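PDB 3LL7: putative methyltransferase from Porphyromonas gingivalis, which probably transfers a methyl group from S-adenosylmethionine to a substrate that has not been identified. Local coordinates for residues Lys19-Gln24 / Gly32-Pro37; Arg53-Asn56 / Trp61-Ile64; Asn146-Thr149 / Glu154-Pro157; Tyr120-Arg123 / Thr127-Ala130. All blocks are in the same frame, centred on the assembly; numbering follows the deposited sequence. Where two conformers were deposited one is given.

How the interactions relate
Along the chain the contacts follow in the order interaction 1, 2, 4, 3. Interactions 1 and 2 belong to the helical N-terminal region and lie at the two ends of helix 38-57, which starts just after residues 32-37 and includes Arg-53 to Asn-56; their centres are about 19 Å apart. Interactions 4 and 3 lie in the methyltransferase-like sheet, about 10 Å apart between centres, and share the beta-alpha-beta unit 117-122, 125-138, 144-149. They touch directly through backbone bonds between the neighbouring strands 117-122 and 144-149. Interaction 2 stands between the groups, about 20 Å from interaction 4 between centres, where the helical region meets the sheet domain.

Interaction 1 of 4, residues Lys19-Gln24 / Gly32-Pro37; sequences KLYANQ and GSNDIP
Tyr-21, the first residue to leave the helical conformation after helix 8-20, lays one face of its ring against Asn-34. The CB of Asn-34 sits 3.4 Å from the centroid of the Tyr-21 ring and 16° off the ring normal, a CH-pi contact displaced toward the hydroxyl end. The opposite face is covered by the preceding residue, with Leu-20 CG 4.0 Å above the plane of the Tyr-21 ring, so the ring is sandwiched. Its OH accepts a hydrogen bond from the backbone of the facing loop, Asp-35 N to Tyr-21 OH being 3.1 Å. Nearer the CB end, CD2 of Tyr-21 meets CD1 of Ile-36 at 3.8 Å, the isoleucine and the tyrosine running antiparallel beside one another.

A type I turn then carries the chain from Tyr-21 to Gln-24, whose extended side chain reaches back to the same loop. Gln-24 NE2 donates to Ser-33 O at 3.1 Å in a nearly straight bond (170°), with the acceptor in the amide plane but the donor above the carbonyl plane. In the conformer described, one of two modelled for Asn-34, ND2 makes a weak bond of 3.4 Å to Gln-24 OE1. The Asn-34 amide is further held by an Asx turn, OD1 accepting from Ile-36 N.

Within the N-terminal domain the contact ties the end of helix 8-20 to the loop between helices 26-31 and 38-57. Ile-29 of helix 26-31 touches Tyr-21, Gln-24 and Ile-36, while Ile-36 also packs on Trp-17 of helix 8-20 and Val-44 of helix 38-57.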
loop_
_atom_site.group_PDB
_atom_site.type_symbol
_atom_site.label_atom_id
_atom_site.label_comp_id
_atom_site.label_asym_id
_atom_site.label_seq_id
_atom_site.Cartn_x
_atom_site.Cartn_y
_atom_site.Cartn_z
ATOM N N LYS A 19 28.068 4.080 -13.542
ATOM C CA LYS A 19 27.821 3.331 -14.765
ATOM C C LYS A 19 29.099 2.769 -15.398
ATOM O O LYS A 19 29.160 1.589 -15.777
ATOM C CB LYS A 19 27.080 4.229 -15.767
ATOM C CG LYS A 19 26.915 3.613 -17.145
ATOM C CD LYS A 19 25.977 4.440 -18.025
ATOM C CE LYS A 19 25.860 3.824 -19.420
ATOM N NZ LYS A 19 24.850 4.557 -20.238
ATOM N N LEU A 20 30.112 3.622 -15.539
ATOM C CA LEU A 20 31.390 3.209 -16.153
ATOM C C LEU A 20 32.006 2.040 -15.368
ATOM O O LEU A 20 32.545 1.098 -15.956
ATOM C CB LEU A 20 32.366 4.400 -16.185
ATOM C CG LEU A 20 33.724 4.121 -16.821
ATOM C CD1 LEU A 20 33.528 3.710 -18.259
ATOM C CD2 LEU A 20 34.640 5.356 -16.738
ATOM N N TYR A 21 31.896 2.086 -14.039
ATOM C CA TYR A 21 32.571 1.100 -13.190
ATOM C C TYR A 21 31.573 0.142 -12.557
ATOM O O TYR A 21 31.857 -0.472 -11.528
ATOM C CB TYR A 21 33.454 1.791 -12.132
ATOM C CG TYR A 21 34.541 2.649 -12.739
ATOM C CD1 TYR A 21 35.582 2.071 -13.485
ATOM C CD2 TYR A 21 34.521 4.047 -12.603
ATOM C CE1 TYR A 21 36.579 2.855 -14.058
ATOM C CE2 TYR A 21 35.525 4.850 -13.184
ATOM C CZ TYR A 21 36.548 4.245 -13.907
ATOM O OH TYR A 21 37.543 5.010 -14.499
ATOM N N ALA A 22 30.425 -0.002 -13.210
ATOM C CA ALA A 22 29.297 -0.796 -12.686
ATOM C C ALA A 22 29.674 -2.221 -12.266
ATOM O O ALA A 22 29.053 -2.772 -11.355
ATOM C CB ALA A 22 28.145 -0.837 -13.685
ATOM N N ASN A 23 30.684 -2.795 -12.914
ATOM C CA ASN A 23 31.045 -4.206 -12.676
ATOM C C ASN A 23 31.996 -4.409 -11.485
ATOM O O ASN A 23 32.381 -5.544 -11.169
ATOM C CB ASN A 23 31.611 -4.866 -13.953
ATOM C CG ASN A 23 32.949 -4.265 -14.406
ATOM O OD1 ASN A 23 33.374 -3.187 -13.958
ATOM N ND2 ASN A 23 33.625 -4.972 -15.318
ATOM N N GLN A 24 32.399 -3.312 -10.848
ATOM C CA GLN A 24 33.221 -3.401 -9.648
ATOM C C GLN A 24 32.346 -3.467 -8.384
ATOM O O GLN A 24 31.319 -2.790 -8.299
ATOM C CB GLN A 24 34.190 -2.223 -9.590
ATOM C CG GLN A 24 35.106 -2.139 -10.818
ATOM C CD GLN A 24 36.217 -1.139 -10.672
ATOM O OE1 GLN A 24 36.390 -0.520 -9.621
ATOM N NE2 GLN A 24 36.986 -0.958 -11.746
ATOM N N GLY A 32 40.168 0.122 -5.286
ATOM C CA GLY A 32 40.555 -0.416 -6.587
ATOM C C GLY A 32 40.795 0.552 -7.738
ATOM O O GLY A 32 40.828 1.775 -7.569
ATOM N N SER A 33 40.951 -0.027 -8.929
ATOM C CA SER A 33 41.410 0.698 -10.107
ATOM C C SER A 33 40.344 1.411 -10.926
ATOM O O SER A 33 39.571 0.796 -11.677
ATOM C CB SER A 33 42.193 -0.255 -10.998
ATOM O OG SER A 33 43.462 -0.441 -10.422
ATOM N N ASN A 34 40.369 2.734 -10.801
ATOM C CA ASN A 34 39.519 3.604 -11.552
ATOM C C ASN A 34 40.001 5.045 -11.363
ATOM O O ASN A 34 40.906 5.344 -10.580
ATOM C CB ASN A 34 38.060 3.427 -11.111
ATOM C CG ASN A 34 37.873 3.655 -9.640
ATOM O OD1 ASN A 34 38.219 4.720 -9.131
ATOM N ND2 ASN A 34 37.353 2.643 -8.932
ATOM N N ASP A 35 39.366 5.911 -12.116
ATOM C CA ASP A 35 39.626 7.362 -12.208
ATOM C C ASP A 35 38.750 8.201 -11.279
ATOM O O ASP A 35 38.601 9.419 -11.485
ATOM C CB ASP A 35 39.402 7.810 -13.630
ATOM C CG ASP A 35 40.386 7.169 -14.590
ATOM O OD1 ASP A 35 41.558 6.957 -14.194
ATOM O OD2 ASP A 35 39.981 6.877 -15.722
ATOM N N ILE A 36 38.155 7.562 -10.286
ATOM C CA ILE A 36 37.308 8.287 -9.339
ATOM C C ILE A 36 38.172 8.957 -8.279
ATOM O O ILE A 36 38.947 8.286 -7.599
ATOM C CB ILE A 36 36.292 7.350 -8.654
ATOM C CG1 ILE A 36 35.522 6.507 -9.677
ATOM C CG2 ILE A 36 35.334 8.153 -7.729
ATOM C CD1 ILE A 36 34.812 5.319 -9.050
ATOM N N PRO A 37 38.039 10.289 -8.109
ATOM C CA PRO A 37 38.828 10.923 -7.068
ATOM C C PRO A 37 38.443 10.325 -5.724
ATOM O O PRO A 37 37.295 9.880 -5.557
ATOM C CB PRO A 37 38.405 12.401 -7.147
ATOM C CG PRO A 37 37.991 12.592 -8.537
ATOM C CD PRO A 37 37.369 11.274 -8.969
#

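Interaction 2 of 4, residues Arg53-Asn56 / Trp61-Ile64; sequences RLRN and WAGI
Ala-62 pushes its methyl group against the backbone of Arg-55, with Ala-62 CB only 3.4 Å from Arg-55 CA. From there the arginine side chain runs alongside that same methyl. Its CB lies 3.7 Å from Ala-62 CB, and its CG, placed anti to the backbone N (chi1 -168°), stays at 3.9 Å from Ala-62 CB. The chain then bends at chi3 (-71°), which keeps NE 4.0 Å from Ala-62 CB instead of letting the group run straight on. At the tip, NH2 passes Ala-62 O at 4.0 Å, too far for a hydrogen bond; that carbonyl accepts instead from NE1 of Trp-51, one turn earlier on the long helix.

This is a junction of two consecutive helices, where the chain leaves the last turn of helix 38-57 and doubles back through the short, weakly bonded helix 59-62. A small alanine at the point of closest approach lets the two backbones come together.

On the buried side Leu-54 completes the packing. Its CD2 rests 3.8 Å from Ala-62 CA, while CD1 reaches the CB of Trp-61 at 4.1 Å, the leucine and tryptophan side chains set roughly perpendicular. The indole extends from there to Leu-67, Leu-104 and Leu-138, the last of these on helix 125-138. Leu-54 itself packs also against Ile-69 and against Leu-75 of helix 72-77.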
loop_
_atom_site.group_PDB
_atom_site.type_symbol
_atom_site.label_atom_id
_atom_site.label_comp_id
_atom_site.label_asym_id
_atom_site.label_seq_id
_atom_site.Cartn_x
_atom_site.Cartn_y
_atom_site.Cartn_z
ATOM N N ARG A 53 18.882 -3.352 -5.125
ATOM C CA ARG A 53 17.671 -3.091 -4.321
ATOM C C ARG A 53 16.761 -2.051 -4.967
ATOM O O ARG A 53 15.539 -2.139 -4.829
ATOM C CB ARG A 53 18.016 -2.725 -2.868
ATOM C CG ARG A 53 18.536 -3.928 -2.036
ATOM C CD ARG A 53 18.546 -3.653 -0.513
ATOM N NE ARG A 53 19.370 -2.491 -0.141
ATOM C CZ ARG A 53 20.698 -2.506 -0.018
ATOM N NH1 ARG A 53 21.387 -3.618 -0.250
ATOM N NH2 ARG A 53 21.346 -1.400 0.327
ATOM N N LEU A 54 17.345 -1.075 -5.666
ATOM C CA LEU A 54 16.574 -0.171 -6.530
ATOM C C LEU A 54 15.879 -0.910 -7.672
ATOM O O LEU A 54 14.714 -0.634 -7.967
ATOM C CB LEU A 54 17.442 0.956 -7.116
ATOM C CG LEU A 54 16.755 1.948 -8.078
ATOM C CD1 LEU A 54 15.744 2.876 -7.348
ATOM C CD2 LEU A 54 17.778 2.797 -8.811
ATOM N N ARG A 55 16.584 -1.830 -8.322
ATOM C CA ARG A 55 15.999 -2.562 -9.452
ATOM C C ARG A 55 14.781 -3.397 -9.045
ATOM O O ARG A 55 13.790 -3.455 -9.782
ATOM C CB ARG A 55 17.041 -3.436 -10.167
ATOM C CG ARG A 55 16.542 -3.986 -11.511
ATOM C CD ARG A 55 17.669 -4.551 -12.363
ATOM N NE ARG A 55 18.546 -3.501 -12.884
ATOM C CZ ARG A 55 19.806 -3.305 -12.500
ATOM N NH1 ARG A 55 20.365 -4.090 -11.582
ATOM N NH2 ARG A 55 20.512 -2.321 -13.038
ATOM N N ASN A 56 14.877 -4.048 -7.887
ATOM C CA ASN A 56 13.783 -4.848 -7.349
ATOM C C ASN A 56 12.545 -3.989 -7.105
ATOM O O ASN A 56 11.451 -4.326 -7.560
ATOM C CB ASN A 56 14.206 -5.563 -6.057
ATOM C CG ASN A 56 15.394 -6.492 -6.260
ATOM O OD1 ASN A 56 15.474 -7.221 -7.252
ATOM N ND2 ASN A 56 16.323 -6.474 -5.310
ATOM N N TRP A 61 13.000 2.917 -12.654
ATOM C CA TRP A 61 14.078 3.843 -12.254
ATOM C C TRP A 61 15.480 3.257 -12.491
ATOM O O TRP A 61 16.380 3.948 -12.996
ATOM C CB TRP A 61 13.917 4.282 -10.789
ATOM C CG TRP A 61 12.782 5.252 -10.561
ATOM C CD1 TRP A 61 11.537 5.210 -11.126
ATOM C CD2 TRP A 61 12.781 6.385 -9.681
ATOM N NE1 TRP A 61 10.769 6.259 -10.667
ATOM C CE2 TRP A 61 11.505 6.989 -9.776
ATOM C CE3 TRP A 61 13.735 6.949 -8.822
ATOM C CZ2 TRP A 61 11.157 8.134 -9.047
ATOM C CZ3 TRP A 61 13.389 8.104 -8.101
ATOM C CH2 TRP A 61 12.112 8.671 -8.219
ATOM N N ALA A 62 15.661 1.986 -12.126
ATOM C CA ALA A 62 16.962 1.328 -12.246
ATOM C C ALA A 62 17.457 1.295 -13.692
ATOM O O ALA A 62 18.657 1.120 -13.937
ATOM C CB ALA A 62 16.923 -0.080 -11.653
ATOM N N GLY A 63 16.536 1.472 -14.639
ATOM C CA GLY A 63 16.886 1.508 -16.060
ATOM C C GLY A 63 17.157 2.898 -16.622
ATOM O O GLY A 63 17.432 3.035 -17.814
ATOM N N ILE A 64 17.079 3.925 -15.777
ATOM C CA ILE A 64 17.262 5.316 -16.224
ATOM C C ILE A 64 18.630 5.872 -15.848
ATOM O O ILE A 64 19.046 5.837 -14.662
ATOM C CB ILE A 64 16.139 6.266 -15.738
ATOM C CG1 ILE A 64 14.805 5.865 -16.380
ATOM C CG2 ILE A 64 16.464 7.731 -16.069
ATOM C CD1 ILE A 64 13.680 6.832 -16.117
#

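Interaction 3 of 4, residues Asn146-Thr149 / Glu154-Pro157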
loop_
_atom_site.group_PDB
_atom_site.type_symbol
_atom_site.label_atom_id
_atom_site.label_comp_id
_atom_site.label_asym_id
_atom_site.label_seq_id
_atom_site.Cartn_x
_atom_site.Cartn_y
_atom_site.Cartn_z
ATOM N N ASN A 146 8.454 23.040 -9.541
ATOM C CA ASN A 146 9.279 23.847 -8.655
ATOM C C ASN A 146 9.661 22.914 -7.509
ATOM O O ASN A 146 8.791 22.347 -6.836
ATOM C CB ASN A 146 8.476 25.055 -8.163
ATOM C CG ASN A 146 9.322 26.078 -7.402
ATOM O OD1 ASN A 146 10.518 25.906 -7.218
ATOM N ND2 ASN A 146 8.672 27.158 -6.953
ATOM N N ILE A 147 10.960 22.724 -7.313
ATOM C CA ILE A 147 11.445 21.741 -6.364
ATOM C C ILE A 147 12.095 22.507 -5.191
ATOM O O ILE A 147 13.161 23.103 -5.333
ATOM C CB ILE A 147 12.415 20.792 -7.077
ATOM C CG1 ILE A 147 11.687 20.080 -8.243
ATOM C CG2 ILE A 147 12.989 19.774 -6.111
ATOM C CD1 ILE A 147 12.617 19.614 -9.361
ATOM N N LEU A 148 11.418 22.520 -4.046
ATOM C CA LEU A 148 11.819 23.376 -2.936
ATOM C C LEU A 148 12.352 22.614 -1.733
ATOM O O LEU A 148 11.854 21.555 -1.384
ATOM C CB LEU A 148 10.625 24.231 -2.481
ATOM C CG LEU A 148 9.981 25.225 -3.444
ATOM C CD1 LEU A 148 8.705 25.743 -2.810
ATOM C CD2 LEU A 148 10.940 26.387 -3.841
ATOM N N THR A 149 13.369 23.179 -1.085
ATOM C CA THR A 149 13.906 22.606 0.136
ATOM C C THR A 149 13.314 23.330 1.336
ATOM O O THR A 149 13.254 24.564 1.348
ATOM C CB THR A 149 15.432 22.757 0.181
ATOM O OG1 THR A 149 16.001 22.032 -0.917
ATOM C CG2 THR A 149 16.038 22.251 1.543
ATOM N N GLU A 154 7.061 27.031 5.911
ATOM C CA GLU A 154 7.800 28.232 5.558
ATOM C C GLU A 154 7.382 28.742 4.175
ATOM O O GLU A 154 7.768 29.836 3.785
ATOM C CB GLU A 154 9.318 27.994 5.664
ATOM C CG GLU A 154 9.845 27.886 7.108
ATOM C CD GLU A 154 9.563 29.128 7.967
ATOM O OE1 GLU A 154 9.842 30.272 7.525
ATOM O OE2 GLU A 154 9.067 28.965 9.105
ATOM N N TYR A 155 6.558 27.976 3.461
ATOM C CA TYR A 155 6.121 28.343 2.113
ATOM C C TYR A 155 4.600 28.542 1.955
ATOM O O TYR A 155 4.051 28.460 0.836
ATOM C CB TYR A 155 6.588 27.282 1.121
ATOM C CG TYR A 155 8.091 27.155 0.974
ATOM C CD1 TYR A 155 8.841 28.143 0.332
ATOM C CD2 TYR A 155 8.756 26.018 1.448
ATOM C CE1 TYR A 155 10.224 28.009 0.178
ATOM C CE2 TYR A 155 10.133 25.866 1.288
ATOM C CZ TYR A 155 10.859 26.865 0.658
ATOM O OH TYR A 155 12.224 26.698 0.513
ATOM N N LEU A 156 3.916 28.802 3.059
ATOM C CA LEU A 156 2.450 28.902 3.021
ATOM C C LEU A 156 1.921 30.008 2.097
ATOM O O LEU A 156 0.979 29.758 1.338
ATOM C CB LEU A 156 1.839 28.968 4.434
ATOM C CG LEU A 156 2.047 27.715 5.306
ATOM C CD1 LEU A 156 1.747 27.990 6.770
ATOM C CD2 LEU A 156 1.225 26.514 4.810
ATOM N N PRO A 157 2.527 31.234 2.137
ATOM C CA PRO A 157 2.090 32.229 1.152
ATOM C C PRO A 157 2.225 31.782 -0.315
ATOM O O PRO A 157 1.294 32.011 -1.096
ATOM C CB PRO A 157 3.003 33.453 1.439
ATOM C CG PRO A 157 3.327 33.325 2.894
ATOM C CD PRO A 157 3.516 31.805 3.074
#
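Leu-148 and Tyr-155 join an outer strand of the Rossmann-like methyltransferase sheet, 144-149, to the start of the helix that follows it, 156-162. In both residues the first torsion sets CG opposite the carbonyl carbon (chi1 -62° for Leu-148, -64° for Tyr-155), and the side chains point toward one another, crossing obliquely. The leucine continues with its CD1 branch extended, which carries that methyl over the centre of the aromatic face: CD1 of Leu-148 stands 3.9 Å from the centroid of the Tyr-155 ring, only 8° off the normal. Nearer the hydroxyl end, CB of Leu-148 lies 4.1 Å from CZ of Tyr-155. The ring also touches Ile-121 of the neighbouring strand.

Thr-149 takes part through its backbone, since its side chain points away and its OG1 accepts from Arg-132 of helix 125-138. Tyr-155 is at the N-cap position of helix 156-162, and its ring, directed at the strand by chi1, spans from the helix start to the strand end. The phenol OH donates to Thr-149 O, which lies at the ring edge near its plane; the modelled separation from Tyr-155 OH to Thr-149 O, 2.5 Å, is unusually short and its exact value doubtful.

Interaction 4 of 4, residues Tyr120-Arg123 / Thr127-Ala130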
loop_
_atom_site.group_PDB
_atom_site.type_symbol
_atom_site.label_atom_id
_atom_site.label_comp_id
_atom_site.label_asym_id
_atom_site.label_seq_id
_atom_site.Cartn_x
_atom_site.Cartn_y
_atom_site.Cartn_z
ATOM N N TYR A 120 6.983 20.660 -5.389
ATOM C CA TYR A 120 7.439 19.578 -4.551
ATOM C C TYR A 120 8.182 20.277 -3.430
ATOM O O TYR A 120 8.961 21.207 -3.693
ATOM C CB TYR A 120 8.393 18.711 -5.382
ATOM C CG TYR A 120 9.402 17.875 -4.613
ATOM C CD1 TYR A 120 9.281 16.497 -4.566
ATOM C CD2 TYR A 120 10.517 18.461 -3.996
ATOM C CE1 TYR A 120 10.224 15.698 -3.886
ATOM C CE2 TYR A 120 11.466 17.676 -3.314
ATOM C CZ TYR A 120 11.294 16.281 -3.267
ATOM O OH TYR A 120 12.218 15.482 -2.622
ATOM N N ILE A 121 7.939 19.861 -2.197
ATOM C CA ILE A 121 8.579 20.455 -1.019
ATOM C C ILE A 121 9.128 19.341 -0.146
ATOM O O ILE A 121 8.408 18.387 0.178
ATOM C CB ILE A 121 7.564 21.319 -0.175
ATOM C CG1 ILE A 121 6.913 22.389 -1.066
ATOM C CG2 ILE A 121 8.294 21.937 1.028
ATOM C CD1 ILE A 121 5.869 23.316 -0.388
ATOM N N GLU A 122 10.401 19.424 0.224
ATOM C CA GLU A 122 11.028 18.390 1.044
ATOM C C GLU A 122 11.925 19.017 2.096
ATOM O O GLU A 122 12.807 19.823 1.764
ATOM C CB GLU A 122 11.843 17.448 0.144
ATOM C CG GLU A 122 12.914 16.608 0.844
ATOM C CD GLU A 122 12.326 15.632 1.881
ATOM O OE1 GLU A 122 11.269 15.002 1.635
ATOM O OE2 GLU A 122 12.909 15.516 2.972
ATOM N N ARG A 123 11.672 18.666 3.361
ATOM C CA ARG A 123 12.410 19.207 4.518
ATOM C C ARG A 123 13.901 18.983 4.467
ATOM O O ARG A 123 14.666 19.868 4.851
ATOM C CB ARG A 123 11.887 18.606 5.833
ATOM C CG ARG A 123 10.462 18.971 6.173
ATOM C CD ARG A 123 10.051 18.435 7.567
ATOM N NE ARG A 123 10.449 19.351 8.640
ATOM C CZ ARG A 123 11.463 19.146 9.482
ATOM N NH1 ARG A 123 12.195 18.038 9.398
ATOM N NH2 ARG A 123 11.740 20.052 10.415
ATOM N N THR A 127 17.961 14.960 0.457
ATOM C CA THR A 127 16.869 14.345 -0.307
ATOM C C THR A 127 16.380 15.284 -1.398
ATOM O O THR A 127 16.198 14.864 -2.528
ATOM C CB THR A 127 15.712 13.992 0.624
ATOM O OG1 THR A 127 16.221 13.167 1.680
ATOM C CG2 THR A 127 14.594 13.257 -0.137
ATOM N N ALA A 128 16.204 16.567 -1.056
ATOM C CA ALA A 128 15.744 17.560 -2.020
ATOM C C ALA A 128 16.727 17.748 -3.194
ATOM O O ALA A 128 16.310 17.908 -4.342
ATOM C CB ALA A 128 15.493 18.919 -1.294
ATOM N N VAL A 129 18.031 17.747 -2.901
ATOM C CA VAL A 129 19.061 17.897 -3.929
ATOM C C VAL A 129 18.906 16.768 -4.965
ATOM O O VAL A 129 18.967 17.025 -6.174
ATOM C CB VAL A 129 20.507 17.903 -3.341
ATOM C CG1 VAL A 129 21.546 17.862 -4.477
ATOM C CG2 VAL A 129 20.741 19.231 -2.524
ATOM N N ALA A 130 18.674 15.554 -4.482
ATOM C CA ALA A 130 18.557 14.413 -5.401
ATOM C C ALA A 130 17.290 14.560 -6.277
ATOM O O ALA A 130 17.307 14.279 -7.492
ATOM C CB ALA A 130 18.533 13.109 -4.621
#
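Glu-122 packs the aliphatic part of its side chain against Thr-127 and Ala-128, and these three residues bury the most surface in the contact. CG lies anti to the backbone N (chi1 161°), and a bend at chi2 (63°) turns the carboxylate across the Thr-127 side chain. CG thereby reaches the helix at three points: Thr-127 CB at 3.8 Å from Glu-122 CG, the backbone N of Ala-128 equally near, and the methyl CB of Ala-128 slightly farther off.

The CG2 methyl of Thr-127 packs 3.9 Å from Glu-122 CD. The polar ends of both residues turn to Asn-124: Glu-122 OE2 accepts from its backbone N, and Thr-127 OG1 is bonded to its OD1. The first turn of helix 125-138 and the strand end are thus pinned to one residue between them.

Ala-128, at the closest backbone approach, also faces Tyr-120, with its CA 4.1 Å from Tyr-120 OH and near the plane of that ring, at the edge. The hydroxyl bonds to Gly-103 O, in the glycine-rich loop after strand 96-99.

Strand 117-122 and helix 125-138 are the first two elements of a beta-alpha-beta unit completed by strand 144-149. An acidic residue ending the second strand is a hallmark of class I methyltransferases, where it commonly holds the ribose of S-adenosylmethionine; Glu-122 stands at that place, consistent with such a role.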